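Local coordinates for protein trimethylamine-N-oxide reductase (Haemophilus influenzae, PDB 7L5I) that probably reduces S- or N-oxides such as trimethylamine N-oxide at a molybdenum centre held by two pterin guanosine dinucleotide cofactors, at residues A[178-183]-A[191-196]; A[344-349]-A[367-372]. One frame throughout, in Å; residues are numbered along the deposited sequence.

Contact 1: residues A[178-183]-A[191-196]; sequences AAQVIM and EVYEQQ
A179 and V192 meet where the start of helix 179-187 lies against a type I beta turn running from E191 to E194: CB of A179 is 3.9 Å from CG1 of V192. The other branch, CG2, stands 4.2 Å from CB of Q180 and at the same time lies over one face of the Y193 ring, 3.7 Å above its plane and over its centre. Further along the helix, CB and CG of M183 both come to 4.0 Å from CB of E191, and the two chains then bend away, the methionine at chi2 and chi3.

The polar pair is Q180 and Y193. With CG lodged between the backbone N and the carbonyl carbon (chi1 81°) and the chain extended beyond it, Q180 brings NE2 to 3.7 Å from OH of Y193, too long for a hydrogen bond. Amide and ring planes stand 87° apart. T176 joins the two groups indirectly: its OG1 is hydrogen-bonded to both NE2 of Q180 and OH of Y193, and D173 also binds that hydroxyl.

The turn's carboxylates are held by residues outside the two segments: R611 forms salt bridges with E191 and E194, and Y612 is hydrogen-bonded to OE1 of E191. No hydrogen bond links the segments directly, so they meet through V192 and the M183-E191 pair while the polar ends are held from outside, an arrangement that would limit movement of the Y193 side chain, which lies about 5 Å from the bound oxygen atom at its nearest approach.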
loop_
_atom_site.group_PDB
_atom_site.type_symbol
_atom_site.label_atom_id
_atom_site.label_comp_id
_atom_site.label_asym_id
_atom_site.label_seq_id
_atom_site.Cartn_x
_atom_site.Cartn_y
_atom_site.Cartn_z
ATOM N N ALA A 178 6.942 8.865 0.534
ATOM C CA ALA A 178 7.949 9.690 1.184
ATOM C C ALA A 178 9.252 8.939 1.446
ATOM O O ALA A 178 10.327 9.420 1.082
ATOM C CB ALA A 178 7.380 10.251 2.498
ATOM N N ALA A 179 9.171 7.769 2.094
ATOM C CA ALA A 179 10.374 7.051 2.492
ATOM C C ALA A 179 11.223 6.677 1.293
ATOM O O ALA A 179 12.452 6.657 1.371
ATOM C CB ALA A 179 10.009 5.783 3.277
ATOM N N GLN A 180 10.590 6.335 0.173
ATOM C CA GLN A 180 11.381 5.867 -0.956
ATOM C C GLN A 180 12.133 6.979 -1.659
ATOM O O GLN A 180 12.997 6.682 -2.500
ATOM C CB GLN A 180 10.501 5.120 -1.955
ATOM C CG GLN A 180 9.698 5.991 -2.910
ATOM C CD GLN A 180 8.882 5.139 -3.886
ATOM O OE1 GLN A 180 9.011 5.254 -5.108
ATOM N NE2 GLN A 180 8.031 4.293 -3.336
ATOM N N VAL A 181 11.844 8.232 -1.339
ATOM C CA VAL A 181 12.581 9.367 -1.889
ATOM C C VAL A 181 13.674 9.836 -0.934
ATOM O O VAL A 181 14.765 10.193 -1.376
ATOM C CB VAL A 181 11.615 10.520 -2.232
ATOM C CG1 VAL A 181 12.375 11.789 -2.604
ATOM C CG2 VAL A 181 10.704 10.123 -3.410
ATOM N N ILE A 182 13.405 9.829 0.379
ATOM C CA ILE A 182 14.448 10.258 1.315
ATOM C C ILE A 182 15.510 9.169 1.514
ATOM O O ILE A 182 16.693 9.493 1.672
ATOM C CB ILE A 182 13.795 10.729 2.639
ATOM C CG1 ILE A 182 14.834 11.323 3.592
ATOM C CG2 ILE A 182 13.049 9.636 3.363
ATOM C CD1 ILE A 182 15.604 12.486 3.037
ATOM N N MET A 183 15.147 7.889 1.481
ATOM C CA MET A 183 16.147 6.860 1.754
ATOM C C MET A 183 17.285 6.842 0.738
ATOM O O MET A 183 18.441 6.655 1.152
ATOM C CB MET A 183 15.472 5.489 1.866
ATOM C CG MET A 183 14.721 5.297 3.188
ATOM S SD MET A 183 15.710 5.425 4.720
ATOM C CE MET A 183 15.346 7.059 5.337
ATOM N N GLU A 191 15.727 0.978 0.002
ATOM C CA GLU A 191 15.655 0.444 1.354
ATOM C C GLU A 191 14.323 -0.227 1.684
ATOM O O GLU A 191 14.318 -1.318 2.273
ATOM C CB GLU A 191 15.972 1.554 2.386
ATOM C CG GLU A 191 16.196 1.041 3.810
ATOM C CD GLU A 191 17.418 0.114 3.967
ATOM O OE1 GLU A 191 18.372 0.218 3.161
ATOM O OE2 GLU A 191 17.433 -0.696 4.935
ATOM N N VAL A 192 13.193 0.400 1.344
ATOM C CA VAL A 192 11.899 -0.115 1.803
ATOM C C VAL A 192 11.477 -1.401 1.100
ATOM O O VAL A 192 10.632 -2.141 1.652
ATOM C CB VAL A 192 10.796 0.952 1.616
ATOM C CG1 VAL A 192 11.038 2.107 2.598
ATOM C CG2 VAL A 192 10.732 1.473 0.184
ATOM N N TYR A 193 12.014 -1.693 -0.080
ATOM C CA TYR A 193 11.613 -2.867 -0.852
ATOM C C TYR A 193 12.770 -3.851 -1.038
ATOM O O TYR A 193 12.877 -4.547 -2.058
ATOM C CB TYR A 193 11.062 -2.475 -2.226
ATOM C CG TYR A 193 9.881 -1.534 -2.168
ATOM C CD1 TYR A 193 8.904 -1.666 -1.187
ATOM C CD2 TYR A 193 9.741 -0.514 -3.099
ATOM C CE1 TYR A 193 7.822 -0.793 -1.132
ATOM C CE2 TYR A 193 8.657 0.360 -3.052
ATOM C CZ TYR A 193 7.707 0.221 -2.071
ATOM O OH TYR A 193 6.636 1.093 -2.032
ATOM N N GLU A 194 13.611 -3.979 -0.032
ATOM C CA GLU A 194 14.811 -4.802 -0.071
ATOM C C GLU A 194 14.807 -5.816 1.056
ATOM O O GLU A 194 14.139 -5.652 2.080
ATOM C CB GLU A 194 16.047 -3.883 -0.067
ATOM C CG GLU A 194 16.041 -3.038 -1.371
ATOM C CD GLU A 194 17.209 -2.092 -1.568
ATOM O OE1 GLU A 194 17.550 -1.828 -2.747
ATOM O OE2 GLU A 194 17.771 -1.597 -0.585
ATOM N N GLN A 195 15.535 -6.911 0.849
ATOM C CA GLN A 195 15.555 -7.969 1.859
ATOM C C GLN A 195 16.153 -7.469 3.169
ATOM O O GLN A 195 17.084 -6.649 3.183
ATOM C CB GLN A 195 16.338 -9.181 1.321
ATOM C CG GLN A 195 16.510 -10.322 2.305
ATOM C CD GLN A 195 15.215 -10.975 2.729
ATOM O OE1 GLN A 195 14.392 -10.366 3.396
ATOM N NE2 GLN A 195 15.024 -12.238 2.323
ATOM N N GLN A 196 15.605 -7.968 4.271
ATOM C CA GLN A 196 15.968 -7.575 5.621
ATOM C C GLN A 196 16.930 -8.585 6.233
ATOM O O GLN A 196 17.069 -9.714 5.761
ATOM C CB GLN A 196 14.710 -7.471 6.504
ATOM C CG GLN A 196 13.551 -6.743 5.886
ATOM C CD GLN A 196 13.760 -5.274 5.940
ATOM O OE1 GLN A 196 13.479 -4.632 6.964
ATOM N NE2 GLN A 196 14.316 -4.723 4.871
#

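Contact 2: residues A[344-349]-A[367-372]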
loop_
_atom_site.group_PDB
_atom_site.type_symbol
_atom_site.label_atom_id
_atom_site.label_comp_id
_atom_site.label_asym_id
_atom_site.label_seq_id
_atom_site.Cartn_x
_atom_site.Cartn_y
_atom_site.Cartn_z
ATOM N N THR A 344 18.682 -4.639 19.834
ATOM C CA THR A 344 17.369 -4.115 19.471
ATOM C C THR A 344 17.248 -3.953 17.959
ATOM O O THR A 344 18.140 -3.390 17.318
ATOM C CB THR A 344 17.167 -2.767 20.158
ATOM O OG1 THR A 344 17.194 -2.984 21.581
ATOM C CG2 THR A 344 15.833 -2.113 19.788
ATOM N N MET A 345 16.141 -4.456 17.402
ATOM C CA MET A 345 15.783 -4.238 16.000
ATOM C C MET A 345 14.604 -3.282 15.933
ATOM O O MET A 345 13.507 -3.594 16.417
ATOM C CB MET A 345 15.439 -5.557 15.304
ATOM C CG MET A 345 15.019 -5.399 13.832
ATOM S SD MET A 345 16.251 -4.644 12.758
ATOM C CE MET A 345 17.344 -6.020 12.504
ATOM N N LEU A 346 14.812 -2.131 15.295
ATOM C CA LEU A 346 13.748 -1.150 15.076
ATOM C C LEU A 346 13.038 -1.453 13.751
ATOM O O LEU A 346 13.586 -1.202 12.685
ATOM C CB LEU A 346 14.316 0.260 15.059
ATOM C CG LEU A 346 15.064 0.729 16.299
ATOM C CD1 LEU A 346 15.597 2.115 16.104
ATOM C CD2 LEU A 346 14.170 0.714 17.511
ATOM N N MET A 347 11.807 -1.962 13.826
ATOM C CA MET A 347 11.025 -2.313 12.640
ATOM C C MET A 347 10.051 -1.186 12.312
ATOM O O MET A 347 8.993 -1.048 12.937
ATOM C CB MET A 347 10.285 -3.624 12.866
ATOM C CG MET A 347 11.170 -4.771 13.308
ATOM S SD MET A 347 10.275 -6.321 13.460
ATOM C CE MET A 347 11.659 -7.483 13.482
ATOM N N GLY A 348 10.400 -0.387 11.315
ATOM C CA GLY A 348 9.584 0.740 10.948
ATOM C C GLY A 348 8.577 0.398 9.871
ATOM O O GLY A 348 8.970 0.077 8.749
ATOM N N GLY A 349 7.292 0.471 10.203
ATOM C CA GLY A 349 6.229 0.431 9.225
ATOM C C GLY A 349 6.001 1.775 8.554
ATOM O O GLY A 349 6.701 2.758 8.795
ATOM N N THR A 367 18.470 7.598 11.867
ATOM C CA THR A 367 19.361 8.378 12.727
ATOM C C THR A 367 19.395 7.802 14.139
ATOM O O THR A 367 20.465 7.633 14.741
ATOM C CB THR A 367 18.883 9.833 12.735
ATOM O OG1 THR A 367 19.021 10.403 11.421
ATOM C CG2 THR A 367 19.666 10.682 13.710
ATOM N N LEU A 368 18.227 7.479 14.689
ATOM C CA LEU A 368 18.186 6.833 15.999
ATOM C C LEU A 368 18.941 5.504 16.001
ATOM O O LEU A 368 19.739 5.226 16.911
ATOM C CB LEU A 368 16.725 6.649 16.426
ATOM C CG LEU A 368 16.522 5.989 17.768
ATOM C CD1 LEU A 368 17.195 6.801 18.881
ATOM C CD2 LEU A 368 15.034 5.804 18.064
ATOM N N ALA A 369 18.708 4.661 14.986
ATOM C CA ALA A 369 19.417 3.398 14.883
ATOM C C ALA A 369 20.926 3.613 14.784
ATOM O O ALA A 369 21.713 2.818 15.329
ATOM C CB ALA A 369 18.901 2.615 13.662
ATOM N N SER A 370 21.347 4.680 14.105
ATOM C CA SER A 370 22.767 5.006 14.010
ATOM C C SER A 370 23.332 5.370 15.369
ATOM O O SER A 370 24.436 4.948 15.725
ATOM C CB SER A 370 22.977 6.164 13.030
ATOM O OG SER A 370 22.608 5.759 11.703
ATOM N N MET A 371 22.586 6.154 16.142
ATOM C CA MET A 371 23.051 6.513 17.479
ATOM C C MET A 371 23.146 5.303 18.403
ATOM O O MET A 371 24.029 5.245 19.267
ATOM C CB MET A 371 22.118 7.569 18.075
ATOM C CG MET A 371 22.140 8.872 17.347
ATOM S SD MET A 371 21.041 10.153 17.974
ATOM C CE MET A 371 21.821 10.500 19.564
ATOM N N LEU A 372 22.254 4.322 18.241
ATOM C CA LEU A 372 22.339 3.098 19.021
ATOM C C LEU A 372 23.519 2.245 18.595
ATOM O O LEU A 372 24.070 1.509 19.415
ATOM C CB LEU A 372 21.042 2.311 18.872
ATOM C CG LEU A 372 19.819 2.957 19.517
ATOM C CD1 LEU A 372 18.573 2.232 19.088
ATOM C CD2 LEU A 372 19.984 2.877 21.001
#
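L346 reaches from strand 344-348 to helix 359-372 and makes every close contact between the two segments. Strand and helix segments run nearly antiparallel, at 175°, with their axes 9.9 Å apart. The strand begins at T344, whose CB is directed toward the helix but whose CG2 comes no nearer than 5.2 Å, to CD1 of L372; its hydroxyl is instead hydrogen-bonded to the backbone carbonyls of F339 and K342. M345 turns to the other face of the sheet, against Y386.

At L346 the alternation of the strand returns a side chain to the helix. CG sits beside the backbone N, anti to the carbonyl carbon (chi1 -58°), and the extended second torsion carries CD1 outward as the leading atom. This one methyl faces three helix residues: CB of A369 at 4.1 Å, CD2 of L368 at 4.2 Å and CD1 of L372 at 4.2 Å. L368 and L372 are one helical turn apart, with A369 next to the first; the short side chain of A369 is consistent with the close approach there, 7.3 Å between the CA atoms of L346 and A369.

M347 again points away, packing on I209 and L211 of strand 208-212. G348 ends the strand, and G349 follows as part of a cofactor pocket; its carbonyl oxygen takes a hydrogen bond from NE2 of H362, earlier on the same helix.

The unit is a beta-alpha-beta crossover leading on to strand 381-383. Across these segments it is joined entirely by aliphatic groups, which set the helix against the sheet without directional bonds, while the polar bond to H362 comes at the cofactor end.

Contact 1 closes before contact 2 opens along the chain, and both belong to the molybdopterin oxidoreductase region. Their centres are 14 Å apart and their nearest atoms about 6 Å apart, so they do not touch. Helix 359-372 connects them: its earlier residues E359, H362 and W363 pack against helix 179-187 of contact 1, whereas its last turns supply the second segment of contact 2. The five-stranded parallel sheet includes strand 344-348 but neither segment of contact 1. Helix 359-372 thus packs on the sheet with its last residues, while its earlier residues meet G349, which touches the cofactor, and the helix of contact 1, whose partner segment holds Y193, near the bound oxygen atom.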